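Local coordinates for protein beta-L-arabinobiosidase (Bacteroides thetaiotaomicron, PDB 5MQR) that probably hydrolyses glycosidic linkages in arabinose-containing chains of plant pectin, as one of the glycoside hydrolases of a gut bacterium, at residues N523-G527 and K528-V532; V535-T538 and A539-N542; Y1077-K1081 and G1082-F1086. One frame throughout, in Å; residues are numbered along the deposited sequence.

Interaction 1: residues N523-G527 and K528-V532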
loop_
_atom_site.group_PDB
_atom_site.type_symbol
_atom_site.label_atom_id
_atom_site.label_comp_id
_atom_site.label_asym_id
_atom_site.label_seq_id
_atom_site.Cartn_x
_atom_site.Cartn_y
_atom_site.Cartn_z
ATOM N N ASN A 523 36.663 20.838 -1.284
ATOM C CA ASN A 523 37.522 19.830 -0.632
ATOM C C ASN A 523 36.851 19.393 0.656
ATOM O O ASN A 523 36.225 20.205 1.325
ATOM C CB ASN A 523 38.907 20.377 -0.332
ATOM C CG ASN A 523 39.650 20.792 -1.584
ATOM O OD1 ASN A 523 40.188 21.876 -1.647
ATOM N ND2 ASN A 523 39.665 19.945 -2.584
ATOM N N TYR A 524 36.918 18.113 0.978
ATOM C CA TYR A 524 36.353 17.619 2.226
ATOM C C TYR A 524 37.470 17.084 3.092
ATOM O O TYR A 524 38.515 16.688 2.603
ATOM C CB TYR A 524 35.253 16.572 2.003
ATOM C CG TYR A 524 35.718 15.227 1.519
ATOM C CD1 TYR A 524 35.912 14.989 0.163
ATOM C CD2 TYR A 524 35.930 14.172 2.416
ATOM C CE1 TYR A 524 36.321 13.732 -0.301
ATOM C CE2 TYR A 524 36.333 12.914 1.967
ATOM C CZ TYR A 524 36.547 12.689 0.605
ATOM O OH TYR A 524 36.979 11.447 0.141
ATOM N N GLU A 525 37.229 17.109 4.391
ATOM C CA GLU A 525 38.185 16.638 5.378
ATOM C C GLU A 525 37.609 15.412 6.063
ATOM O O GLU A 525 36.390 15.229 6.115
ATOM C CB GLU A 525 38.431 17.732 6.409
ATOM C CG GLU A 525 38.966 19.047 5.845
ATOM C CD GLU A 525 38.665 20.216 6.779
ATOM O OE1 GLU A 525 39.239 20.255 7.886
ATOM O OE2 GLU A 525 37.830 21.079 6.427
ATOM N N ALA A 526 38.495 14.576 6.580
ATOM C CA ALA A 526 38.104 13.398 7.344
ATOM C C ALA A 526 37.572 13.806 8.715
ATOM O O ALA A 526 38.040 14.791 9.276
ATOM C CB ALA A 526 39.312 12.467 7.513
ATOM N N GLY A 527 36.624 13.042 9.257
ATOM C CA GLY A 527 36.142 13.244 10.639
ATOM C C GLY A 527 35.255 14.460 10.892
ATOM O O GLY A 527 34.980 14.807 12.032
ATOM N N LYS A 528 34.772 15.091 9.831
ATOM C CA LYS A 528 34.011 16.322 9.915
ATOM C C LYS A 528 32.602 16.011 9.416
ATOM O O LYS A 528 32.423 15.263 8.447
ATOM C CB LYS A 528 34.697 17.362 9.034
ATOM C CG LYS A 528 34.350 18.808 9.321
ATOM C CD LYS A 528 35.432 19.764 8.806
ATOM C CE LYS A 528 35.145 21.207 9.226
ATOM N NZ LYS A 528 33.859 21.682 8.642
ATOM N N THR A 529 31.609 16.565 10.095
ATOM C CA THR A 529 30.215 16.387 9.747
ATOM C C THR A 529 29.765 17.562 8.853
ATOM O O THR A 529 29.881 18.726 9.244
ATOM C CB THR A 529 29.365 16.297 11.027
ATOM O OG1 THR A 529 29.727 15.102 11.733
ATOM C CG2 THR A 529 27.863 16.255 10.714
ATOM N N TYR A 530 29.269 17.227 7.662
ATOM C CA TYR A 530 28.763 18.180 6.681
ATOM C C TYR A 530 27.244 17.987 6.548
ATOM O O TYR A 530 26.774 16.857 6.417
ATOM C CB TYR A 530 29.415 17.922 5.322
ATOM C CG TYR A 530 30.910 18.139 5.288
ATOM C CD1 TYR A 530 31.450 19.430 5.280
ATOM C CD2 TYR A 530 31.787 17.069 5.252
ATOM C CE1 TYR A 530 32.825 19.643 5.241
ATOM C CE2 TYR A 530 33.156 17.273 5.211
ATOM C CZ TYR A 530 33.662 18.561 5.209
ATOM O OH TYR A 530 34.998 18.739 5.161
ATOM N N HIS A 531 26.481 19.073 6.617
ATOM C CA HIS A 531 25.075 19.000 6.368
ATOM C C HIS A 531 24.826 19.231 4.872
ATOM O O HIS A 531 25.063 20.329 4.359
ATOM C CB HIS A 531 24.306 20.005 7.218
ATOM C CG HIS A 531 22.831 19.811 7.126
ATOM N ND1 HIS A 531 22.207 18.673 7.594
ATOM C CD2 HIS A 531 21.860 20.568 6.561
ATOM C CE1 HIS A 531 20.913 18.747 7.331
ATOM N NE2 HIS A 531 20.676 19.889 6.710
ATOM N N VAL A 532 24.362 18.187 4.193
ATOM C CA VAL A 532 24.166 18.216 2.752
ATOM C C VAL A 532 22.694 18.322 2.441
ATOM O O VAL A 532 21.907 17.578 3.018
ATOM C CB VAL A 532 24.685 16.944 2.066
ATOM C CG1 VAL A 532 24.610 17.098 0.549
ATOM C CG2 VAL A 532 26.119 16.678 2.501
HETATM O O HOH W 1 34.039 14.064 6.599
HETATM O O HOH W 2 35.731 21.235 4.858
#

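Interaction 2: residues V535-T538 and A539-N542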
loop_
_atom_site.group_PDB
_atom_site.type_symbol
_atom_site.label_atom_id
_atom_site.label_comp_id
_atom_site.label_asym_id
_atom_site.label_seq_id
_atom_site.Cartn_x
_atom_site.Cartn_y
_atom_site.Cartn_z
ATOM N N VAL A 535 18.580 19.748 -3.879
ATOM C CA VAL A 535 17.285 20.137 -4.416
ATOM C C VAL A 535 17.268 19.808 -5.911
ATOM O O VAL A 535 18.073 20.359 -6.668
ATOM C CB VAL A 535 17.035 21.637 -4.203
ATOM C CG1 VAL A 535 15.654 22.033 -4.734
ATOM C CG2 VAL A 535 17.221 21.975 -2.723
ATOM N N LEU A 536 16.366 18.896 -6.294
ATOM C CA LEU A 536 16.257 18.356 -7.635
ATOM C C LEU A 536 14.891 18.713 -8.233
ATOM O O LEU A 536 13.871 18.606 -7.559
ATOM C CB LEU A 536 16.399 16.838 -7.627
ATOM C CG LEU A 536 17.725 16.283 -7.107
ATOM C CD1 LEU A 536 17.696 16.088 -5.595
ATOM C CD2 LEU A 536 18.046 14.976 -7.801
ATOM N N SER A 537 14.879 19.095 -9.505
ATOM C CA SER A 537 13.628 19.362 -10.240
ATOM C C SER A 537 13.667 18.606 -11.559
ATOM O O SER A 537 14.544 18.862 -12.380
ATOM C CB SER A 537 13.454 20.869 -10.492
ATOM O OG SER A 537 12.348 21.130 -11.340
ATOM N N THR A 538 12.729 17.691 -11.764
ATOM C CA THR A 538 12.684 16.940 -13.013
ATOM C C THR A 538 12.248 17.812 -14.177
ATOM O O THR A 538 12.806 17.694 -15.280
ATOM C CB THR A 538 11.834 15.667 -12.916
ATOM O OG1 THR A 538 10.490 15.996 -12.574
ATOM C CG2 THR A 538 12.411 14.721 -11.849
ATOM N N ALA A 539 11.311 18.717 -13.914
ATOM C CA ALA A 539 10.805 19.663 -14.934
ATOM C C ALA A 539 11.869 20.669 -15.380
ATOM O O ALA A 539 12.004 20.925 -16.564
ATOM C CB ALA A 539 9.536 20.397 -14.441
ATOM N N ASP A 540 12.639 21.217 -14.443
ATOM C CA ASP A 540 13.764 22.091 -14.803
ATOM C C ASP A 540 15.046 21.312 -15.101
ATOM O O ASP A 540 16.035 21.901 -15.546
ATOM C CB ASP A 540 14.065 23.112 -13.689
ATOM C CG ASP A 540 12.873 24.016 -13.368
ATOM O OD1 ASP A 540 11.930 24.115 -14.191
ATOM O OD2 ASP A 540 12.892 24.633 -12.274
ATOM N N ARG A 541 15.049 20.020 -14.769
ATOM C CA ARG A 541 16.147 19.104 -15.092
ATOM C C ARG A 541 17.451 19.529 -14.416
ATOM O O ARG A 541 18.502 19.497 -15.053
ATOM C CB ARG A 541 16.306 18.974 -16.640
ATOM C CG ARG A 541 17.093 17.759 -17.158
ATOM C CD ARG A 541 16.867 17.520 -18.659
ATOM N NE ARG A 541 17.188 18.715 -19.437
ATOM C CZ ARG A 541 18.402 19.075 -19.859
ATOM N NH1 ARG A 541 19.482 18.327 -19.634
ATOM N NH2 ARG A 541 18.535 20.216 -20.520
ATOM N N ASN A 542 17.386 19.959 -13.153
ATOM C CA ASN A 542 18.587 20.371 -12.426
ATOM C C ASN A 542 18.634 20.005 -10.958
ATOM O O ASN A 542 17.621 19.708 -10.356
ATOM C CB ASN A 542 18.880 21.847 -12.600
ATOM C CG ASN A 542 17.777 22.739 -12.102
ATOM O OD1 ASN A 542 17.100 22.458 -11.128
ATOM N ND2 ASN A 542 17.612 23.848 -12.770
HETATM O O HOH W 3 17.028 22.444 -8.296
#

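Interaction 3: residues Y1077-K1081 and G1082-F1086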
loop_
_atom_site.group_PDB
_atom_site.type_symbol
_atom_site.label_atom_id
_atom_site.label_comp_id
_atom_site.label_asym_id
_atom_site.label_seq_id
_atom_site.Cartn_x
_atom_site.Cartn_y
_atom_site.Cartn_z
ATOM N N TYR A 1077 -2.875 -2.266 -3.059
ATOM C CA TYR A 1077 -1.929 -1.292 -2.441
ATOM C C TYR A 1077 -0.643 -1.907 -1.880
ATOM O O TYR A 1077 0.277 -1.164 -1.575
ATOM C CB TYR A 1077 -2.627 -0.440 -1.363
ATOM C CG TYR A 1077 -3.913 0.109 -1.916
ATOM C CD1 TYR A 1077 -3.897 1.122 -2.872
ATOM C CD2 TYR A 1077 -5.135 -0.441 -1.572
ATOM C CE1 TYR A 1077 -5.075 1.609 -3.424
ATOM C CE2 TYR A 1077 -6.318 0.045 -2.115
ATOM C CZ TYR A 1077 -6.285 1.066 -3.042
ATOM O OH TYR A 1077 -7.448 1.512 -3.626
ATOM N N HIS A 1078 -0.589 -3.237 -1.744
ATOM C CA HIS A 1078 0.608 -3.945 -1.236
ATOM C C HIS A 1078 1.098 -3.326 0.082
ATOM O O HIS A 1078 2.273 -2.992 0.222
ATOM C CB HIS A 1078 1.721 -3.964 -2.297
ATOM C CG HIS A 1078 1.375 -4.759 -3.516
ATOM N ND1 HIS A 1078 1.085 -4.176 -4.731
ATOM C CD2 HIS A 1078 1.249 -6.091 -3.703
ATOM C CE1 HIS A 1078 0.797 -5.113 -5.617
ATOM N NE2 HIS A 1078 0.895 -6.287 -5.018
ATOM N N CYS A 1079 0.172 -3.114 1.019
ATOM C CA CYS A 1079 0.523 -2.672 2.360
ATOM C C CYS A 1079 -0.204 -3.518 3.398
ATOM O O CYS A 1079 -0.370 -3.083 4.529
ATOM C CB CYS A 1079 0.194 -1.184 2.528
ATOM S SG CYS A 1079 -1.596 -0.880 2.510
ATOM N N GLY A 1080 -0.627 -4.728 3.017
ATOM C CA GLY A 1080 -1.393 -5.601 3.918
ATOM C C GLY A 1080 -2.869 -5.708 3.570
ATOM O O GLY A 1080 -3.400 -4.906 2.807
ATOM N N LYS A 1081 -3.522 -6.726 4.109
ATOM C CA LYS A 1081 -4.934 -6.914 3.877
ATOM C C LYS A 1081 -5.767 -6.108 4.871
ATOM O O LYS A 1081 -5.310 -5.755 5.947
ATOM C CB LYS A 1081 -5.292 -8.378 3.993
ATOM C CG LYS A 1081 -4.594 -9.249 2.975
ATOM C CD LYS A 1081 -5.175 -10.658 3.030
ATOM C CE LYS A 1081 -4.417 -11.640 2.163
ATOM N NZ LYS A 1081 -5.145 -12.954 2.119
ATOM N N GLY A 1082 -6.998 -5.822 4.485
ATOM C CA GLY A 1082 -7.969 -5.212 5.370
ATOM C C GLY A 1082 -8.106 -3.705 5.235
ATOM O O GLY A 1082 -7.732 -3.114 4.214
ATOM N N LEU A 1083 -8.660 -3.113 6.286
ATOM C CA LEU A 1083 -9.014 -1.717 6.332
ATOM C C LEU A 1083 -7.916 -0.975 7.070
ATOM O O LEU A 1083 -7.620 -1.318 8.191
ATOM C CB LEU A 1083 -10.346 -1.552 7.092
ATOM C CG LEU A 1083 -10.851 -0.127 7.320
ATOM C CD1 LEU A 1083 -11.118 0.582 5.994
ATOM C CD2 LEU A 1083 -12.096 -0.154 8.208
ATOM N N ARG A 1084 -7.346 0.061 6.467
ATOM C CA ARG A 1084 -6.228 0.771 7.091
ATOM C C ARG A 1084 -6.380 2.262 6.980
ATOM O O ARG A 1084 -6.900 2.768 5.996
ATOM C CB ARG A 1084 -4.911 0.373 6.440
ATOM C CG ARG A 1084 -4.435 -0.969 6.913
ATOM C CD ARG A 1084 -3.203 -1.475 6.161
ATOM N NE ARG A 1084 -3.206 -2.935 6.231
ATOM C CZ ARG A 1084 -2.568 -3.659 7.135
ATOM N NH1 ARG A 1084 -1.779 -3.083 8.021
ATOM N NH2 ARG A 1084 -2.694 -4.976 7.124
ATOM N N ILE A 1085 -5.900 2.943 8.003
ATOM C CA ILE A 1085 -5.860 4.393 8.063
ATOM C C ILE A 1085 -4.399 4.803 8.118
ATOM O O ILE A 1085 -3.643 4.246 8.917
ATOM C CB ILE A 1085 -6.523 4.921 9.333
ATOM C CG1 ILE A 1085 -8.005 4.544 9.320
ATOM C CG2 ILE A 1085 -6.340 6.444 9.459
ATOM C CD1 ILE A 1085 -8.696 4.763 10.650
ATOM N N PHE A 1086 -4.022 5.780 7.291
ATOM C CA PHE A 1086 -2.692 6.354 7.349
ATOM C C PHE A 1086 -2.795 7.835 7.695
ATOM O O PHE A 1086 -3.707 8.524 7.256
ATOM C CB PHE A 1086 -1.923 6.155 6.033
ATOM C CG PHE A 1086 -1.652 4.707 5.686
ATOM C CD1 PHE A 1086 -2.662 3.891 5.184
ATOM C CD2 PHE A 1086 -0.364 4.162 5.823
ATOM C CE1 PHE A 1086 -2.420 2.553 4.860
ATOM C CE2 PHE A 1086 -0.113 2.820 5.510
ATOM C CZ PHE A 1086 -1.145 2.015 5.014
HETATM O O HOH W 4 -5.029 -2.929 4.069
#

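Interaction 1: residues N523-G527 and K528-V532
This is a local contact in which Y530, near the beginning of the strand that runs on to residue 537, reaches back to E525 in the loop that follows strand 518-523. The phenol oxygen does most of the work. E525 N donates a hydrogen bond to Y530 OH at 2.9 Å, with 159° at the hydrogen, and comes in at the ring edge, in its plane. A water also lies in the ring plane at this edge. It joins Y530 OH to E525 OE2, at 2.6 Å from each. Two groups therefore grip the hydroxyl. Y524 closes in beside it, with its CB 3.9 Å from Y530 CE2 at an oblique position. The ring of Y524 turns away, and its OH bonds to T505 O.

The loop carries the chain from a large mixed sheet to a second, antiparallel sheet within the sialidase-like CBM region. G527 makes the bend with a positive phi of 73°. A second water spans the bend, donating to E525 O and to K528 O, at 2.7 Å from each.

E525 also lies across K528, its OE2 3.6 Å from the CD methylene. The K528 chain is extended as far as CE and bends at chi4 (-62°). Its NZ stays 4.6 Å from E525 OE2, too far for a salt bridge, though the opposite charges may still attract weakly. A phenylalanine in place of Y530 would keep the ring but would probably leave E525 N without its acceptor and the bridging water without one of its two mates. Strand 470-479 lies alongside, and Y530 pairs with its L477 through the backbone.

Interaction 2: residues V535-T538 and A539-N542
S537 lays its side chain against D540, with OG 3.5 Å from D540 CB. The same oxygen accepts a hydrogen bond from D540 N at 3.1 Å, and the bond is nearly straight at 164°. With chi1 at 173° the hydroxyl extends away from S537 N and lies beside the carbonyl carbon, where the D540 N-H can meet it. It is also hydrogen-bonded to E470 OE2, so this buried hydroxyl has two hydrogen-bond partners. The two carboxylates, of D540 and E470, both lie near it, which would probably make the surroundings negative.

The backbone here is a beta hairpin. S537 and N542 form an antiparallel hydrogen-bonded pair. S537 N gives its hydrogen to N542 O at 2.9 Å. N542 N returns a bond to S537 O at 3.1 Å. R541 N also approaches S537 O, but that bond is weak. R541 and N542 thus both face S537, a G1 beta bulge. T538, A539 and D540 have right-handed helical backbone angles, while R541 is left-handed with a phi of 62°, and this turns the chain so that N542 can pair with S537. L536 CA adds a CH...O contact to N542 O at 3.3 Å.

The N542 side chain leaves on the same sheet face as that of S537, and its OD1 comes to 4.0 Å from S537 CB. A water lies 2.8 Å from both this OD1 and V535 O, though other acceptors nearby compete for its protons.

Strand 530-537 lies between two partners: L536 is backbone hydrogen-bonded to L471 of strand 470-479, and V535 to Q544 of strand 542-547. L536 and T538 pack on F557 and on I564 of strand 564-570, which belongs to the other sheet.

Interaction 3: residues Y1077-K1081 and G1082-F1086
The backbone doubles back at K1081 and G1082, the run C1079-K1081 heading 145° from residues 1082-1086, so that C1079 and K1081 lie beside R1084. This is the end of the loop that leads from strand 1064-1071 into strand 1082-1087, within the glycosyl hydrolase family 65 C-terminal region. Two glycines allow the bend. G1080 and G1082 both have positive phi, and a side chain on G1080 would clash with the R1084 guanidinium. One on G1082 would strike K1081 O.

R1084 points back into the bend. Its chain is extended from CG to NE, which brings one face of the guanidinium against the backbone at C1079 and G1080. NH2 donates to K1081 O at 3.0 Å, the acceptor lying 25° out of the guanidinium plane. C1079 O sits above one face, 3.3 Å from the plane and shifted toward the rim. It is not hydrogen-bonded to NE. NE instead gives its hydrogen to an in-plane water at 2.8 Å. That water donates in turn to G1080 O and G1082 O, and so ties the two limbs of the bend together.

C1079 SG lies 3.9 Å from CZ of the F1086 ring, an oblique sulfur-aromatic contact. The thiol fits there because SG is placed between its backbone N and carbonyl carbon (chi1 68°). F620, from another loop, touches both C1079 and F1086.

The remaining guanidinium nitrogen, NH1, makes a salt bridge to E1091 on the next strand, 1090-1095. Each of the three nitrogens thus has a partner. This should hold the group against rotation, and the E1091 carboxylate and K1081 O probably stabilise its positive charge.

In the fold
Interactions 1 and 2 lie at the two ends of strand 530-537, with centres about 25 Å apart. Interaction 1 forms where the chain enters the strand. Interaction 2 forms where it leaves for strand 542-547. Both belong to the sialidase-like CBM region and use strand 530-537 of its antiparallel sheet, which also holds strand 470-479; interaction 1 is reached from the mixed sheet. Interaction 3 comes over 500 residues later, in the family 65 C-terminal region, on a separate five-stranded antiparallel sheet. Its centre is about 41 Å from interaction 1 and 32 Å from interaction 2, and it touches neither. The three turns thus shape sheet connections in two different modules of one large multidomain enzyme.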